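Local structure of MAU2 chromatid cohesion factor homolog (Saccharomyces cerevisiae, 4XDN) at residues 369-372 with 373-376; 349-352 with 353-357; 386-389 with 390-394. The protein forms a complex with Scc2 that is required for cohesin to associate with chromosomes, and so takes part in sister chromatid cohesion. All blocks are in the same frame, centred on the assembly; numbering follows the deposited sequence.

How the contacts relate
Following the chain from the N terminus, contact 2 comes first, on helix 339-360, and contacts 1 and 3 follow on the next helix, 369-398. Each links neighbouring turns of a single helix, so none closes a long loop; they run in series, without nesting or crossing. Contacts 1 and 3 lie near opposite ends of helix 369-398, their centres about 26 Å apart. Contact 2 stands beside contact 3, about 15 Å between centres, and packs on it where Val351 CG1 meets Cys386 SG at 3.6 Å. Together the three sample two successive helices of a mainly helical, probably TPR-like, array; contacts 1 and 3 also face the chain of another protein.

Contact 1. Residues 369-372 with 373-376; sequences MNEL and DSRI
The Glu371 carboxylate and the Arg375 guanidinium are turned only 25° apart, yet they are not paired: OE2 of Glu371 lies 4.9 Å from NE of Arg375. That carboxylate oxygen instead approaches the aliphatic part of the arginine, 3.6 Å from its CG. Any attraction between the charges would therefore act over a distance. At the guanidinium itself, Leu372 CD2 comes obliquely to within 4.2 Å of Arg375 NH1, while NH2 has a long, weak ion pair with Glu319. Near the other flat groups, the Asn370 amide and the Asp373 carboxylate, a water donates to Asn370 OD1 at 2.8 Å and lies so close to Asp373 OD2 that a bridge between the two groups is doubtful in detail.

All this takes place on the opening turns of helix 369-398, where backbone bonds run from Asp373, Ser374, Arg375 and Ile376 to the carbonyls four residues earlier. Ser374 adds a side-chain bond three residues back: its OG, placed between backbone N and carbonyl carbon (chi1 67°), donates to Glu371 O at 2.7 Å. Arg375 N reaches Glu371 O at 3.1 Å from the same face of the carbonyl plane, so two donors share one acceptor.

One flank of the turn meets the chain of another protein, probably Scc2. Both carboxylate oxygens of Asp373 accept hydrogen bonds from its backbone, which would restrict rotation of the group. Asn370 ND2 is bonded to Tyr60 OH, linking the same flank to helix 53-76.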
loop_
_atom_site.group_PDB
_atom_site.type_symbol
_atom_site.label_atom_id
_atom_site.label_comp_id
_atom_site.label_asym_id
_atom_site.label_seq_id
_atom_site.Cartn_x
_atom_site.Cartn_y
_atom_site.Cartn_z
ATOM N N MET A 369 5.779 15.265 17.508
ATOM C CA MET A 369 4.332 15.139 17.483
ATOM C C MET A 369 3.888 14.775 16.069
ATOM O O MET A 369 2.947 14.009 15.877
ATOM C CB MET A 369 3.675 16.443 17.935
ATOM C CG MET A 369 2.152 16.477 17.809
ATOM S SD MET A 369 1.519 18.162 17.777
ATOM C CE MET A 369 2.096 18.707 16.169
ATOM N N ASN A 370 4.585 15.327 15.082
ATOM C CA ASN A 370 4.231 15.119 13.686
ATOM C C ASN A 370 4.513 13.692 13.217
ATOM O O ASN A 370 3.880 13.208 12.281
ATOM C CB ASN A 370 4.974 16.125 12.809
ATOM C CG ASN A 370 4.564 17.559 13.100
ATOM O OD1 ASN A 370 3.429 17.958 12.832
ATOM N ND2 ASN A 370 5.488 18.342 13.646
ATOM N N GLU A 371 5.457 13.019 13.867
ATOM C CA GLU A 371 5.682 11.603 13.610
ATOM C C GLU A 371 4.500 10.797 14.138
ATOM O O GLU A 371 3.999 9.899 13.462
ATOM C CB GLU A 371 6.987 11.125 14.252
ATOM C CG GLU A 371 7.200 9.612 14.204
ATOM C CD GLU A 371 7.154 9.045 12.792
ATOM O OE1 GLU A 371 7.505 9.773 11.838
ATOM O OE2 GLU A 371 6.765 7.865 12.637
ATOM N N LEU A 372 4.055 11.122 15.347
ATOM C CA LEU A 372 2.895 10.458 15.923
ATOM C C LEU A 372 1.658 10.758 15.085
ATOM O O LEU A 372 0.779 9.911 14.937
ATOM C CB LEU A 372 2.673 10.901 17.369
ATOM C CG LEU A 372 3.847 10.729 18.338
ATOM C CD1 LEU A 372 3.413 11.098 19.751
ATOM C CD2 LEU A 372 4.412 9.316 18.304
ATOM N N ASP A 373 1.607 11.966 14.532
ATOM C CA ASP A 373 0.489 12.384 13.695
ATOM C C ASP A 373 0.375 11.506 12.450
ATOM O O ASP A 373 -0.721 11.103 12.065
ATOM C CB ASP A 373 0.648 13.853 13.293
ATOM C CG ASP A 373 -0.489 14.346 12.416
ATOM O OD1 ASP A 373 -1.630 13.875 12.597
ATOM O OD2 ASP A 373 -0.242 15.207 11.546
ATOM N N SER A 374 1.512 11.209 11.829
ATOM C CA SER A 374 1.526 10.396 10.618
ATOM C C SER A 374 1.177 8.946 10.933
ATOM O O SER A 374 0.541 8.264 10.127
ATOM C CB SER A 374 2.894 10.470 9.934
ATOM O OG SER A 374 3.893 9.851 10.723
ATOM N N ARG A 375 1.596 8.476 12.105
ATOM C CA ARG A 375 1.281 7.118 12.533
ATOM C C ARG A 375 -0.219 6.970 12.779
ATOM O O ARG A 375 -0.805 5.931 12.482
ATOM C CB ARG A 375 2.060 6.754 13.797
ATOM C CG ARG A 375 3.558 6.614 13.588
ATOM C CD ARG A 375 4.261 6.272 14.889
ATOM N NE ARG A 375 3.882 4.946 15.367
ATOM C CZ ARG A 375 4.154 4.478 16.583
ATOM N NH1 ARG A 375 4.803 5.230 17.461
ATOM N NH2 ARG A 375 3.768 3.255 16.921
ATOM N N ILE A 376 -0.832 8.017 13.319
ATOM C CA ILE A 376 -2.270 8.025 13.559
ATOM C C ILE A 376 -3.024 8.025 12.232
ATOM O O ILE A 376 -4.081 7.408 12.107
ATOM C CB ILE A 376 -2.686 9.247 14.400
ATOM C CG1 ILE A 376 -2.155 9.100 15.826
ATOM C CG2 ILE A 376 -4.206 9.404 14.439
ATOM C CD1 ILE A 376 -2.152 10.392 16.615
HETATM O O HOH W 1 1.785 16.453 11.057
#

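Contact 2. Residues 349-352 with 353-357; sequences PKVY and STTQK
The side-chain packing centres on Tyr352 and Gln356, one turn apart, whose ring and amide planes stand 56° to each other. The amide crosses the ring obliquely, nearest its CE1, with NE2 of Gln356 lying 3.2 Å from CE1 of Tyr352 and 3.8 Å from its OH.

Hydroxyl-to-carbonyl bonds form the second group. Lys350 O takes two: Thr354 OG1 at 2.9 Å, well above the carbonyl plane, and Ser353 OG at 3.0 Å. Val351 O accepts Thr355 OG1 at 2.7 Å. With OG1 anti to its own carbonyl carbon (chi1 -62°), Thr355 turns the hydroxyl back along the helix; Asn322 ND2 of helix 317-331 bonds to it as well.

Backbone bonds are the third kind, made by the N atoms of Ser353, Thr354, Thr355 and Gln356 to carbonyls four residues earlier, downstream of a kink where the N atoms of Pro349 and Lys350 lack bonds to the preceding turn. Lys350 O thus has three donors, and Val351 O two, from opposite faces of its plane. Folding of serine and threonine hydroxyls onto carbonyls three or four residues earlier is a familiar feature of alpha-helices, here on helix 339-360 packed against helices 317-331 and 369-398.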
loop_
_atom_site.group_PDB
_atom_site.type_symbol
_atom_site.label_atom_id
_atom_site.label_comp_id
_atom_site.label_asym_id
_atom_site.label_seq_id
_atom_site.Cartn_x
_atom_site.Cartn_y
_atom_site.Cartn_z
ATOM N N PRO A 349 -13.425 -6.775 12.781
ATOM C CA PRO A 349 -13.788 -5.992 13.967
ATOM C C PRO A 349 -12.685 -5.948 15.023
ATOM O O PRO A 349 -12.531 -4.929 15.693
ATOM C CB PRO A 349 -15.019 -6.726 14.498
ATOM C CG PRO A 349 -15.640 -7.309 13.293
ATOM C CD PRO A 349 -14.511 -7.691 12.385
ATOM N N LYS A 350 -11.931 -7.033 15.167
ATOM C CA LYS A 350 -10.834 -7.068 16.130
ATOM C C LYS A 350 -9.705 -6.142 15.688
ATOM O O LYS A 350 -9.154 -5.394 16.497
ATOM C CB LYS A 350 -10.310 -8.494 16.309
ATOM C CG LYS A 350 -9.093 -8.594 17.217
ATOM C CD LYS A 350 -8.713 -10.042 17.485
ATOM C CE LYS A 350 -7.416 -10.138 18.279
ATOM N NZ LYS A 350 -6.939 -11.544 18.396
ATOM N N VAL A 351 -9.363 -6.203 14.404
ATOM C CA VAL A 351 -8.376 -5.302 13.821
ATOM C C VAL A 351 -8.810 -3.858 14.039
ATOM O O VAL A 351 -7.999 -2.996 14.386
ATOM C CB VAL A 351 -8.193 -5.564 12.308
ATOM C CG1 VAL A 351 -7.243 -4.544 11.684
ATOM C CG2 VAL A 351 -7.686 -6.980 12.074
ATOM N N TYR A 352 -10.097 -3.604 13.833
ATOM C CA TYR A 352 -10.657 -2.274 14.022
ATOM C C TYR A 352 -10.476 -1.810 15.468
ATOM O O TYR A 352 -9.906 -0.747 15.714
ATOM C CB TYR A 352 -12.137 -2.266 13.641
ATOM C CG TYR A 352 -12.761 -0.891 13.609
ATOM C CD1 TYR A 352 -13.337 -0.343 14.749
ATOM C CD2 TYR A 352 -12.785 -0.142 12.440
ATOM C CE1 TYR A 352 -13.913 0.912 14.726
ATOM C CE2 TYR A 352 -13.361 1.116 12.408
ATOM C CZ TYR A 352 -13.923 1.637 13.556
ATOM O OH TYR A 352 -14.499 2.888 13.540
ATOM N N SER A 353 -10.948 -2.615 16.417
ATOM C CA SER A 353 -10.871 -2.257 17.832
ATOM C C SER A 353 -9.428 -2.160 18.329
ATOM O O SER A 353 -9.103 -1.278 19.124
ATOM C CB SER A 353 -11.639 -3.269 18.684
ATOM O OG SER A 353 -11.039 -4.551 18.626
ATOM N N THR A 354 -8.569 -3.069 17.874
ATOM C CA THR A 354 -7.156 -3.027 18.243
ATOM C C THR A 354 -6.545 -1.713 17.781
ATOM O O THR A 354 -5.827 -1.050 18.529
ATOM C CB THR A 354 -6.362 -4.201 17.627
ATOM O OG1 THR A 354 -6.818 -5.437 18.188
ATOM C CG2 THR A 354 -4.862 -4.055 17.898
ATOM N N THR A 355 -6.844 -1.351 16.540
ATOM C CA THR A 355 -6.327 -0.131 15.936
ATOM C C THR A 355 -6.797 1.099 16.707
ATOM O O THR A 355 -6.029 2.037 16.915
ATOM C CB THR A 355 -6.761 -0.024 14.461
ATOM O OG1 THR A 355 -6.220 -1.131 13.728
ATOM C CG2 THR A 355 -6.279 1.272 13.830
ATOM N N GLN A 356 -8.058 1.090 17.132
ATOM C CA GLN A 356 -8.596 2.188 17.930
ATOM C C GLN A 356 -7.787 2.382 19.209
ATOM O O GLN A 356 -7.519 3.512 19.617
ATOM C CB GLN A 356 -10.062 1.939 18.278
ATOM C CG GLN A 356 -11.025 2.174 17.130
ATOM C CD GLN A 356 -12.470 1.966 17.537
ATOM O OE1 GLN A 356 -12.804 1.001 18.228
ATOM N NE2 GLN A 356 -13.337 2.883 17.122
ATOM N N LYS A 357 -7.401 1.273 19.835
ATOM C CA LYS A 357 -6.616 1.319 21.064
ATOM C C LYS A 357 -5.184 1.789 20.800
ATOM O O LYS A 357 -4.595 2.487 21.626
ATOM C CB LYS A 357 -6.605 -0.054 21.742
ATOM C CG LYS A 357 -7.879 -0.373 22.508
ATOM C CD LYS A 357 -7.800 -1.733 23.189
ATOM C CE LYS A 357 -8.105 -1.638 24.681
ATOM N NZ LYS A 357 -7.027 -0.937 25.443
#

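Contact 3. Residues 386-389 with 390-394; sequences CEFY and KVWEQ
Phe388 and Trp392, one helical turn apart, lie side by side and point the same way. The phenyl ring and the six-membered ring of the indole have their centroids 5.6 Å apart and their planes inclined at 37°, an oblique pair. The touch is local: Phe388 CZ comes 3.6 Å from Trp392 CE3, with CZ3 next. Both residues carry CG anti to the backbone N (chi1 170° for Phe388, -165° for Trp392), and with a spacing of one turn this shared torsion sets the rings side by side.

Tyr389 adds a third ring beside the pair. Phe388 CD2 sits over the centre of one face of the Tyr389 ring, 3.8 Å above its plane, so the phenyl bears on both neighbours with different atoms. The polar ends of the other two rings are engaged elsewhere: Tyr389 OH and Trp392 NE1 each hydrogen-bond the backbone of the chain of another protein, probably Scc2. Phe388 in turn stacks on Tyr415.

On a different side of the helix, Glu387 and Lys390 are only loosely associated, OE1 of Glu387 lying 5.0 Å from NZ of Lys390. Glu387 OE1 comes nearer to the aliphatic chain, 4.3 Å from Lys390 CD. Glu393, by contrast, is tied to helix 339-360 by a salt bridge to Arg345.

Backbone bonds from Lys390, Val391, Trp392 and Glu393 to residues four earlier are those of an uninterrupted alpha-helix. Phe388 and Trp392 pack on helix 415-426, and Tyr389 on Leu348 of helix 339-360. Such rings between neighbouring helices and a bound chain are consistent with a TPR-like helical array that holds a partner polypeptide, here probably Scc2.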
loop_
_atom_site.group_PDB
_atom_site.type_symbol
_atom_site.label_atom_id
_atom_site.label_comp_id
_atom_site.label_asym_id
_atom_site.label_seq_id
_atom_site.Cartn_x
_atom_site.Cartn_y
_atom_site.Cartn_z
ATOM N N CYS A 386 -10.856 -1.702 7.208
ATOM C CA CYS A 386 -11.758 -2.609 7.911
ATOM C C CYS A 386 -13.200 -2.420 7.458
ATOM O O CYS A 386 -13.912 -3.392 7.209
ATOM C CB CYS A 386 -11.662 -2.402 9.423
ATOM S SG CYS A 386 -10.126 -2.999 10.176
ATOM N N GLU A 387 -13.606 -1.179 7.314
ATOM C CA GLU A 387 -14.933 -0.843 6.885
ATOM C C GLU A 387 -15.143 -1.196 5.449
ATOM O O GLU A 387 -16.165 -1.651 5.061
ATOM C CB GLU A 387 -15.191 0.651 7.017
ATOM C CG GLU A 387 -15.433 1.166 8.404
ATOM C CD GLU A 387 -16.728 0.698 9.017
ATOM O OE1 GLU A 387 -17.576 0.145 8.288
ATOM O OE2 GLU A 387 -16.882 0.886 10.236
ATOM N N PHE A 388 -14.152 -0.931 4.655
ATOM C CA PHE A 388 -14.251 -1.183 3.220
ATOM C C PHE A 388 -14.444 -2.670 2.937
ATOM O O PHE A 388 -15.319 -3.052 2.163
ATOM C CB PHE A 388 -13.010 -0.678 2.482
ATOM C CG PHE A 388 -12.945 -1.117 1.044
ATOM C CD1 PHE A 388 -13.692 -0.469 0.074
ATOM C CD2 PHE A 388 -12.148 -2.183 0.665
ATOM C CE1 PHE A 388 -13.643 -0.873 -1.247
ATOM C CE2 PHE A 388 -12.094 -2.593 -0.656
ATOM C CZ PHE A 388 -12.842 -1.937 -1.613
ATOM N N TYR A 389 -13.619 -3.503 3.562
ATOM C CA TYR A 389 -13.674 -4.938 3.324
ATOM C C TYR A 389 -14.887 -5.576 3.991
ATOM O O TYR A 389 -15.320 -6.655 3.591
ATOM C CB TYR A 389 -12.388 -5.612 3.809
ATOM C CG TYR A 389 -11.216 -5.382 2.881
ATOM C CD1 TYR A 389 -11.211 -5.915 1.597
ATOM C CD2 TYR A 389 -10.117 -4.635 3.286
ATOM C CE1 TYR A 389 -10.146 -5.706 0.740
ATOM C CE2 TYR A 389 -9.045 -4.423 2.434
ATOM C CZ TYR A 389 -9.066 -4.963 1.163
ATOM O OH TYR A 389 -8.009 -4.758 0.308
ATOM N N LYS A 390 -15.430 -4.913 5.009
ATOM C CA LYS A 390 -16.685 -5.348 5.614
ATOM C C LYS A 390 -17.801 -5.218 4.584
ATOM O O LYS A 390 -18.585 -6.145 4.373
ATOM C CB LYS A 390 -17.010 -4.518 6.857
ATOM C CG LYS A 390 -18.218 -5.008 7.644
ATOM C CD LYS A 390 -18.717 -3.945 8.612
ATOM C CE LYS A 390 -19.744 -4.510 9.581
ATOM N NZ LYS A 390 -20.361 -3.451 10.429
ATOM N N VAL A 391 -17.859 -4.053 3.948
ATOM C CA VAL A 391 -18.831 -3.790 2.899
ATOM C C VAL A 391 -18.603 -4.723 1.713
ATOM O O VAL A 391 -19.558 -5.248 1.141
ATOM C CB VAL A 391 -18.760 -2.313 2.439
ATOM C CG1 VAL A 391 -19.607 -2.060 1.181
ATOM C CG2 VAL A 391 -19.208 -1.398 3.564
ATOM N N TRP A 392 -17.343 -4.940 1.351
ATOM C CA TRP A 392 -17.042 -5.775 0.198
ATOM C C TRP A 392 -17.485 -7.214 0.429
ATOM O O TRP A 392 -18.078 -7.835 -0.454
ATOM C CB TRP A 392 -15.552 -5.748 -0.137
ATOM C CG TRP A 392 -15.290 -6.287 -1.507
ATOM C CD1 TRP A 392 -15.103 -7.592 -1.854
ATOM C CD2 TRP A 392 -15.211 -5.533 -2.723
ATOM N NE1 TRP A 392 -14.906 -7.700 -3.210
ATOM C CE2 TRP A 392 -14.968 -6.449 -3.767
ATOM C CE3 TRP A 392 -15.321 -4.173 -3.031
ATOM C CZ2 TRP A 392 -14.829 -6.048 -5.094
ATOM C CZ3 TRP A 392 -15.181 -3.778 -4.350
ATOM C CH2 TRP A 392 -14.940 -4.713 -5.365
ATOM N N GLU A 393 -17.204 -7.745 1.615
ATOM C CA GLU A 393 -17.561 -9.125 1.909
ATOM C C GLU A 393 -19.079 -9.295 1.941
ATOM O O GLU A 393 -19.599 -10.331 1.535
ATOM C CB GLU A 393 -16.955 -9.585 3.237
ATOM C CG GLU A 393 -17.129 -11.082 3.467
ATOM C CD GLU A 393 -16.495 -11.577 4.751
ATOM O OE1 GLU A 393 -16.117 -10.741 5.598
ATOM O OE2 GLU A 393 -16.379 -12.811 4.907
ATOM N N GLN A 394 -19.783 -8.275 2.424
ATOM C CA GLN A 394 -21.242 -8.298 2.449
ATOM C C GLN A 394 -21.805 -8.276 1.034
ATOM O O GLN A 394 -22.790 -8.956 0.740
ATOM C CB GLN A 394 -21.791 -7.114 3.248
ATOM C CG GLN A 394 -21.965 -7.393 4.733
ATOM C CD GLN A 394 -22.993 -8.475 5.014
ATOM O OE1 GLN A 394 -22.740 -9.400 5.787
ATOM N NE2 GLN A 394 -24.161 -8.359 4.393
#